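Local structure of putative potassium transport protein (Staphylococcus aureus 08BA02176, 4XTT) at residues L6-L9 against E14-I17; D35-A38 against I42-I45. The protein binds cyclic di-AMP through its RCK_C (TrkA-C) domain and probably regulates potassium uptake as the cytosolic subunit of a Ktr-type transporter. All coordinates share one frame; numbering follows the deposited sequence.

Interaction 1. Residues L6-L9 against E14-I17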
loop_
_atom_site.group_PDB
_atom_site.type_symbol
_atom_site.label_atom_id
_atom_site.label_comp_id
_atom_site.label_asym_id
_atom_site.label_seq_id
_atom_site.Cartn_x
_atom_site.Cartn_y
_atom_site.Cartn_z
ATOM N N LEU A 6 1.154 2.957 -11.619
ATOM C CA LEU A 6 1.685 4.285 -11.865
ATOM C C LEU A 6 0.938 4.983 -12.997
ATOM O O LEU A 6 0.769 6.200 -12.978
ATOM C CB LEU A 6 3.185 4.198 -12.154
ATOM C CG LEU A 6 3.947 5.488 -12.447
ATOM C CD1 LEU A 6 3.672 6.551 -11.387
ATOM C CD2 LEU A 6 5.429 5.161 -12.463
ATOM N N ASP A 7 0.441 4.201 -13.953
ATOM C CA ASP A 7 -0.305 4.758 -15.076
ATOM C C ASP A 7 -1.655 5.300 -14.640
ATOM O O ASP A 7 -2.090 6.346 -15.106
ATOM C CB ASP A 7 -0.523 3.699 -16.156
ATOM C CG ASP A 7 0.713 3.446 -16.983
ATOM O OD1 ASP A 7 1.658 4.270 -16.922
ATOM O OD2 ASP A 7 0.737 2.416 -17.694
ATOM N N TYR A 8 -2.298 4.598 -13.714
ATOM C CA TYR A 8 -3.571 5.042 -13.172
ATOM C C TYR A 8 -3.437 6.384 -12.453
ATOM O O TYR A 8 -4.231 7.294 -12.664
ATOM C CB TYR A 8 -4.137 3.981 -12.218
ATOM C CG TYR A 8 -5.376 4.437 -11.470
ATOM C CD1 TYR A 8 -6.626 4.394 -12.068
ATOM C CD2 TYR A 8 -5.290 4.909 -10.166
ATOM C CE1 TYR A 8 -7.751 4.813 -11.398
ATOM C CE2 TYR A 8 -6.411 5.331 -9.486
ATOM C CZ TYR A 8 -7.642 5.280 -10.107
ATOM O OH TYR A 8 -8.774 5.690 -9.437
ATOM N N LEU A 9 -2.409 6.499 -11.621
ATOM C CA LEU A 9 -2.167 7.698 -10.824
ATOM C C LEU A 9 -1.902 8.941 -11.663
ATOM O O LEU A 9 -2.241 10.053 -11.254
ATOM C CB LEU A 9 -0.995 7.458 -9.881
ATOM C CG LEU A 9 -1.285 6.422 -8.798
ATOM C CD1 LEU A 9 0.017 5.978 -8.191
ATOM C CD2 LEU A 9 -2.214 6.985 -7.729
ATOM N N GLU A 14 -7.789 12.789 -8.929
ATOM C CA GLU A 14 -8.226 12.839 -7.534
ATOM C C GLU A 14 -7.425 11.895 -6.625
ATOM O O GLU A 14 -7.565 11.917 -5.399
ATOM C CB GLU A 14 -9.720 12.546 -7.447
ATOM C CG GLU A 14 -10.556 13.704 -7.980
ATOM C CD GLU A 14 -12.043 13.514 -7.783
ATOM O OE1 GLU A 14 -12.760 13.445 -8.804
ATOM O OE2 GLU A 14 -12.491 13.420 -6.617
ATOM N N HIS A 15 -6.588 11.067 -7.240
ATOM C CA HIS A 15 -5.725 10.138 -6.520
ATOM C C HIS A 15 -4.279 10.410 -6.897
ATOM O O HIS A 15 -3.986 10.860 -8.008
ATOM C CB HIS A 15 -6.064 8.683 -6.846
ATOM C CG HIS A 15 -7.502 8.320 -6.636
ATOM N ND1 HIS A 15 -8.102 7.269 -7.289
ATOM C CD2 HIS A 15 -8.450 8.854 -5.830
ATOM C CE1 HIS A 15 -9.364 7.173 -6.902
ATOM N NE2 HIS A 15 -9.598 8.125 -6.019
ATOM N N SER A 16 -3.377 10.146 -5.957
ATOM C CA SER A 16 -1.980 10.548 -6.103
ATOM C C SER A 16 -1.072 9.872 -5.073
ATOM O O SER A 16 -1.536 9.467 -4.008
ATOM C CB SER A 16 -1.855 12.073 -6.015
ATOM O OG SER A 16 -2.420 12.567 -4.819
ATOM N N ILE A 17 0.196 9.676 -5.435
ATOM C CA ILE A 17 1.197 9.210 -4.476
ATOM C C ILE A 17 1.988 10.385 -3.932
ATOM O O ILE A 17 2.491 11.223 -4.675
ATOM C CB ILE A 17 2.189 8.197 -5.075
ATOM C CG1 ILE A 17 1.518 6.849 -5.268
ATOM C CG2 ILE A 17 3.329 7.932 -4.116
ATOM C CD1 ILE A 17 2.487 5.746 -5.676
#

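Interaction 2. Residues D35-A38 against I42-I45. With 2BA ((2R,3R,3aS,5R,7aR,9R,10R,10aS,12R,14aR)-2,9-bis(6-amino-9H-purin-9-yl)octahydro-2H,7H-difuro[3,2-d:3',2'-j][1,3,7,9,2,8 ]tetraoxadiphosphacyclododecine-3,5,10,12-tetrol 5,12-dioxide), chain C.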
loop_
_atom_site.group_PDB
_atom_site.type_symbol
_atom_site.label_atom_id
_atom_site.label_comp_id
_atom_site.label_asym_id
_atom_site.label_seq_id
_atom_site.Cartn_x
_atom_site.Cartn_y
_atom_site.Cartn_z
ATOM N N ASP A 35 -3.059 4.468 13.331
ATOM C CA ASP A 35 -4.088 3.637 12.697
ATOM C C ASP A 35 -4.496 4.219 11.336
ATOM O O ASP A 35 -5.678 4.439 11.056
ATOM C CB ASP A 35 -5.296 3.497 13.623
ATOM C CG ASP A 35 -6.066 2.209 13.388
ATOM O OD1 ASP A 35 -5.477 1.245 12.847
ATOM O OD2 ASP A 35 -7.254 2.150 13.767
ATOM N N ILE A 36 -3.501 4.421 10.482
ATOM C CA ILE A 36 -3.651 5.284 9.324
ATOM C C ILE A 36 -4.702 4.802 8.325
ATOM O O ILE A 36 -5.584 5.580 7.953
ATOM C CB ILE A 36 -2.284 5.478 8.629
ATOM C CG1 ILE A 36 -1.377 6.305 9.545
ATOM C CG2 ILE A 36 -2.431 6.168 7.276
ATOM C CD1 ILE A 36 0.058 6.423 9.073
ATOM N N ARG A 37 -4.643 3.546 7.898
ATOM C CA ARG A 37 -5.610 3.092 6.903
ATOM C C ARG A 37 -7.028 3.029 7.461
ATOM O O ARG A 37 -7.989 3.379 6.771
ATOM C CB ARG A 37 -5.223 1.734 6.338
ATOM C CG ARG A 37 -6.057 1.322 5.127
ATOM C CD ARG A 37 -5.315 0.280 4.318
ATOM N NE ARG A 37 -4.770 -0.751 5.191
ATOM C CZ ARG A 37 -3.516 -1.180 5.147
ATOM N NH1 ARG A 37 -2.665 -0.689 4.250
ATOM N NH2 ARG A 37 -3.117 -2.120 5.992
ATOM N N ALA A 38 -7.158 2.620 8.717
ATOM C CA ALA A 38 -8.480 2.510 9.317
ATOM C C ALA A 38 -9.112 3.877 9.556
ATOM O O ALA A 38 -10.334 3.993 9.593
ATOM C CB ALA A 38 -8.405 1.726 10.622
ATOM N N ILE A 42 -5.849 5.662 3.802
ATOM C CA ILE A 42 -4.570 5.827 3.122
ATOM C C ILE A 42 -3.757 4.549 3.223
ATOM O O ILE A 42 -3.753 3.893 4.266
ATOM C CB ILE A 42 -3.763 6.998 3.726
ATOM C CG1 ILE A 42 -4.562 8.298 3.641
ATOM C CG2 ILE A 42 -2.421 7.169 3.030
ATOM C CD1 ILE A 42 -3.827 9.488 4.206
ATOM N N ASN A 43 -3.075 4.192 2.139
ATOM C CA ASN A 43 -2.190 3.041 2.149
ATOM C C ASN A 43 -0.730 3.473 2.118
ATOM O O ASN A 43 -0.326 4.277 1.270
ATOM C CB ASN A 43 -2.495 2.134 0.964
ATOM C CG ASN A 43 -1.628 0.887 0.938
ATOM O OD1 ASN A 43 -1.265 0.347 1.981
ATOM N ND2 ASN A 43 -1.307 0.414 -0.263
ATOM N N ILE A 44 0.049 2.982 3.075
ATOM C CA ILE A 44 1.482 3.233 3.086
ATOM C C ILE A 44 2.180 2.045 2.429
ATOM O O ILE A 44 2.190 0.935 2.974
ATOM C CB ILE A 44 1.995 3.452 4.513
ATOM C CG1 ILE A 44 1.278 4.655 5.133
ATOM C CG2 ILE A 44 3.510 3.604 4.533
ATOM C CD1 ILE A 44 1.886 5.137 6.406
ATOM N N ILE A 45 2.748 2.293 1.250
ATOM C CA ILE A 45 3.366 1.257 0.417
ATOM C C ILE A 45 4.743 0.895 0.967
ATOM O O ILE A 45 5.148 -0.269 0.958
ATOM C CB ILE A 45 3.487 1.720 -1.056
ATOM C CG1 ILE A 45 2.116 2.134 -1.582
ATOM C CG2 ILE A 45 4.065 0.626 -1.925
ATOM C CD1 ILE A 45 2.140 2.712 -2.981
HETATM P P 2BA C . -6.665 -1.988 8.924
HETATM O O1P 2BA C . -6.614 -1.090 7.749
HETATM O O2P 2BA C . -8.094 -2.058 9.366
HETATM O "O5'" 2BA C . -6.211 -3.458 8.472
HETATM C "C5'" 2BA C . -6.180 -4.514 9.449
HETATM C "C4'" 2BA C . -5.511 -5.697 8.872
HETATM O "O4'" 2BA C . -6.045 -6.045 7.518
HETATM C "C3'" 2BA C . -4.093 -5.408 8.679
HETATM O "O3'" 2BA C . -3.348 -5.792 9.868
HETATM C "C2'" 2BA C . -3.674 -6.233 7.565
HETATM O "O2'" 2BA C . -3.282 -7.557 8.024
HETATM C "C1'" 2BA C . -4.856 -6.325 6.681
HETATM N N9 2BA C . -4.783 -5.354 5.683
HETATM C C8 2BA C . -5.528 -4.416 5.767
HETATM N N7 2BA C . -5.317 -3.578 4.712
HETATM C C5 2BA C . -4.218 -4.327 4.011
HETATM C C6 2BA C . -3.420 -4.217 2.882
HETATM N N6 2BA C . -3.589 -3.101 2.059
HETATM N N1 2BA C . -2.495 -5.133 2.550
HETATM C C2 2BA C . -2.315 -6.190 3.300
HETATM N N3 2BA C . -3.023 -6.382 4.398
HETATM C C4 2BA C . -3.973 -5.507 4.795
HETATM P P1 2BA C . -2.132 -4.825 10.290
HETATM O O1P1 2BA C . -1.154 -4.887 9.171
HETATM O O2P1 2BA C . -1.489 -5.400 11.507
HETATM O "O5'1" 2BA C . -2.453 -3.274 10.528
HETATM C "C5'1" 2BA C . -3.428 -2.866 11.474
HETATM C "C4'1" 2BA C . -3.710 -1.433 11.239
HETATM O "O4'1" 2BA C . -2.439 -0.666 11.148
HETATM C "C3'1" 2BA C . -4.375 -1.249 9.940
HETATM O "O3'1" 2BA C . -5.818 -1.277 10.079
HETATM C "C2'1" 2BA C . -3.956 0.060 9.466
HETATM O "O2'1" 2BA C . -4.842 1.063 10.020
HETATM C "C1'1" 2BA C . -2.591 0.255 9.985
HETATM N N91 2BA C . -1.633 -0.050 8.999
HETATM C C81 2BA C . -0.929 -1.039 9.136
HETATM N N71 2BA C . -0.056 -1.195 8.091
HETATM C C51 2BA C . -0.478 0.021 7.302
HETATM C C61 2BA C . -0.123 0.650 6.104
HETATM N N61 2BA C . 0.911 0.098 5.292
HETATM N N11 2BA C . -0.710 1.744 5.681
HETATM C C21 2BA C . -1.677 2.317 6.386
HETATM N N31 2BA C . -2.106 1.814 7.549
HETATM C C41 2BA C . -1.548 0.683 8.051
#

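Interaction 1. Residues L6-L9 against E14-I17
Leu9 and Ile17 make the apolar half of the contact between helix 3-11 and the start of strand 15-21. One methyl of the leucine, CD1, rests on the ethyl branch of the isoleucine, 3.4 Å from Ile17 CG1 and nearly as close to CD1 of the same residue, and the two side chains run at about a right angle to each other. The second methyl, Leu9 CD2, lies over the strand backbone, 3.8 Å from Ser16 N. With CG turned anti to its carbonyl carbon (chi1 -67°), Leu9 reaches the strand although its CB does not head straight for it. Leu9 also touches Ile72 of strand 68-72, so this one helix residue spans two neighbouring strands of the four-stranded antiparallel sheet of the TrkA-C domain, in which 15-21 is the outermost strand within this chain. The polar part belongs to Tyr8 and His15. His15 ND1 gives a weak, strongly bent hydrogen bond to Tyr8 OH, 2.7 Å long with an angle of 120° at the hydrogen. The two rings approach edge against edge, their planes 38° and their centroids 5.7 Å apart, and do not stack. The CB of Ser16 points away from the helix, and its OG bonds to Asp75 OD1, while Tyr8 stacks its ring on Phe53 of the second subunit.

Interaction 2. Residues D35-A38 against I42-I45
The two branches of Ile36 divide the work on the tight, apolar side of this contact, which joins the first turn of helix 36-40 to strand 43-49. Ile36 CG2 meets Ile42 CB at 3.9 Å, whereas Ile36 CD1, at the end of the other branch, touches Ile44 CD1 at 3.5 Å, those two side chains crossing at about a right angle. Phe81 of helix 75-83 adds to this apolar cluster. The backbones come close at one point, where Arg37 CA lies 3.3 Å from Ile42 O in a CA-H...O contact.

Away from this cluster the two backbones move apart, and there it is mainly cyclic di-AMP (2BA) that joins them. One adenine is read by the strand backbone: Ile44 N donates to 2BA N11 (3.0 Å) and Ile44 O accepts from 2BA N61 (2.8 Å), while Arg37 N, from the helix, donates to 2BA N31. The attached ribose hydroxyl, 2BA O2'1, gives a hydrogen bond to Asp35 OD1 and receives one from Ala38 N. Arg37 bends at chi3 (46°), which carries its guanidinium to the other adenine; the N7-C5 part of that base lies over one guanidinium face, 2BA C5 being 3.2 Å from the plane of the Arg37 group. Arg37 NE also donates to the phosphate oxygen 2BA O1P, at 3.2 Å. Ile44 thus pairs with the Watson-Crick edge of adenine, giving a bond to 2BA N11 and taking one from 2BA N61, and the arginine's positive charge would be expected to favour a phosphate-bearing ligand, consistent with recognition of an adenine dinucleotide.

In the fold
The segments of interaction 1 both precede those of interaction 2 in the sequence, and each pair contributes a strand to one antiparallel sheet. Their centres lie 16 Å apart, yet they meet where Ile17 CD1 packs on Ile45 CD1 at 4.1 Å. Strand 68-72 separates their two strands: Ile17 touches its Ile70 and Ile72, and Ile45 also rests on Ile72. Only interaction 2 lines the nucleotide pocket; the side chain of Ile17 remains about 12 Å from the ligand. Both contacts nevertheless border the second subunit, whose Asp35, Arg37, Ala38 and Ile44 bond to the same cyclic di-AMP, so the ligand bridges the dimer while interaction 1 adjoins another part of that interface.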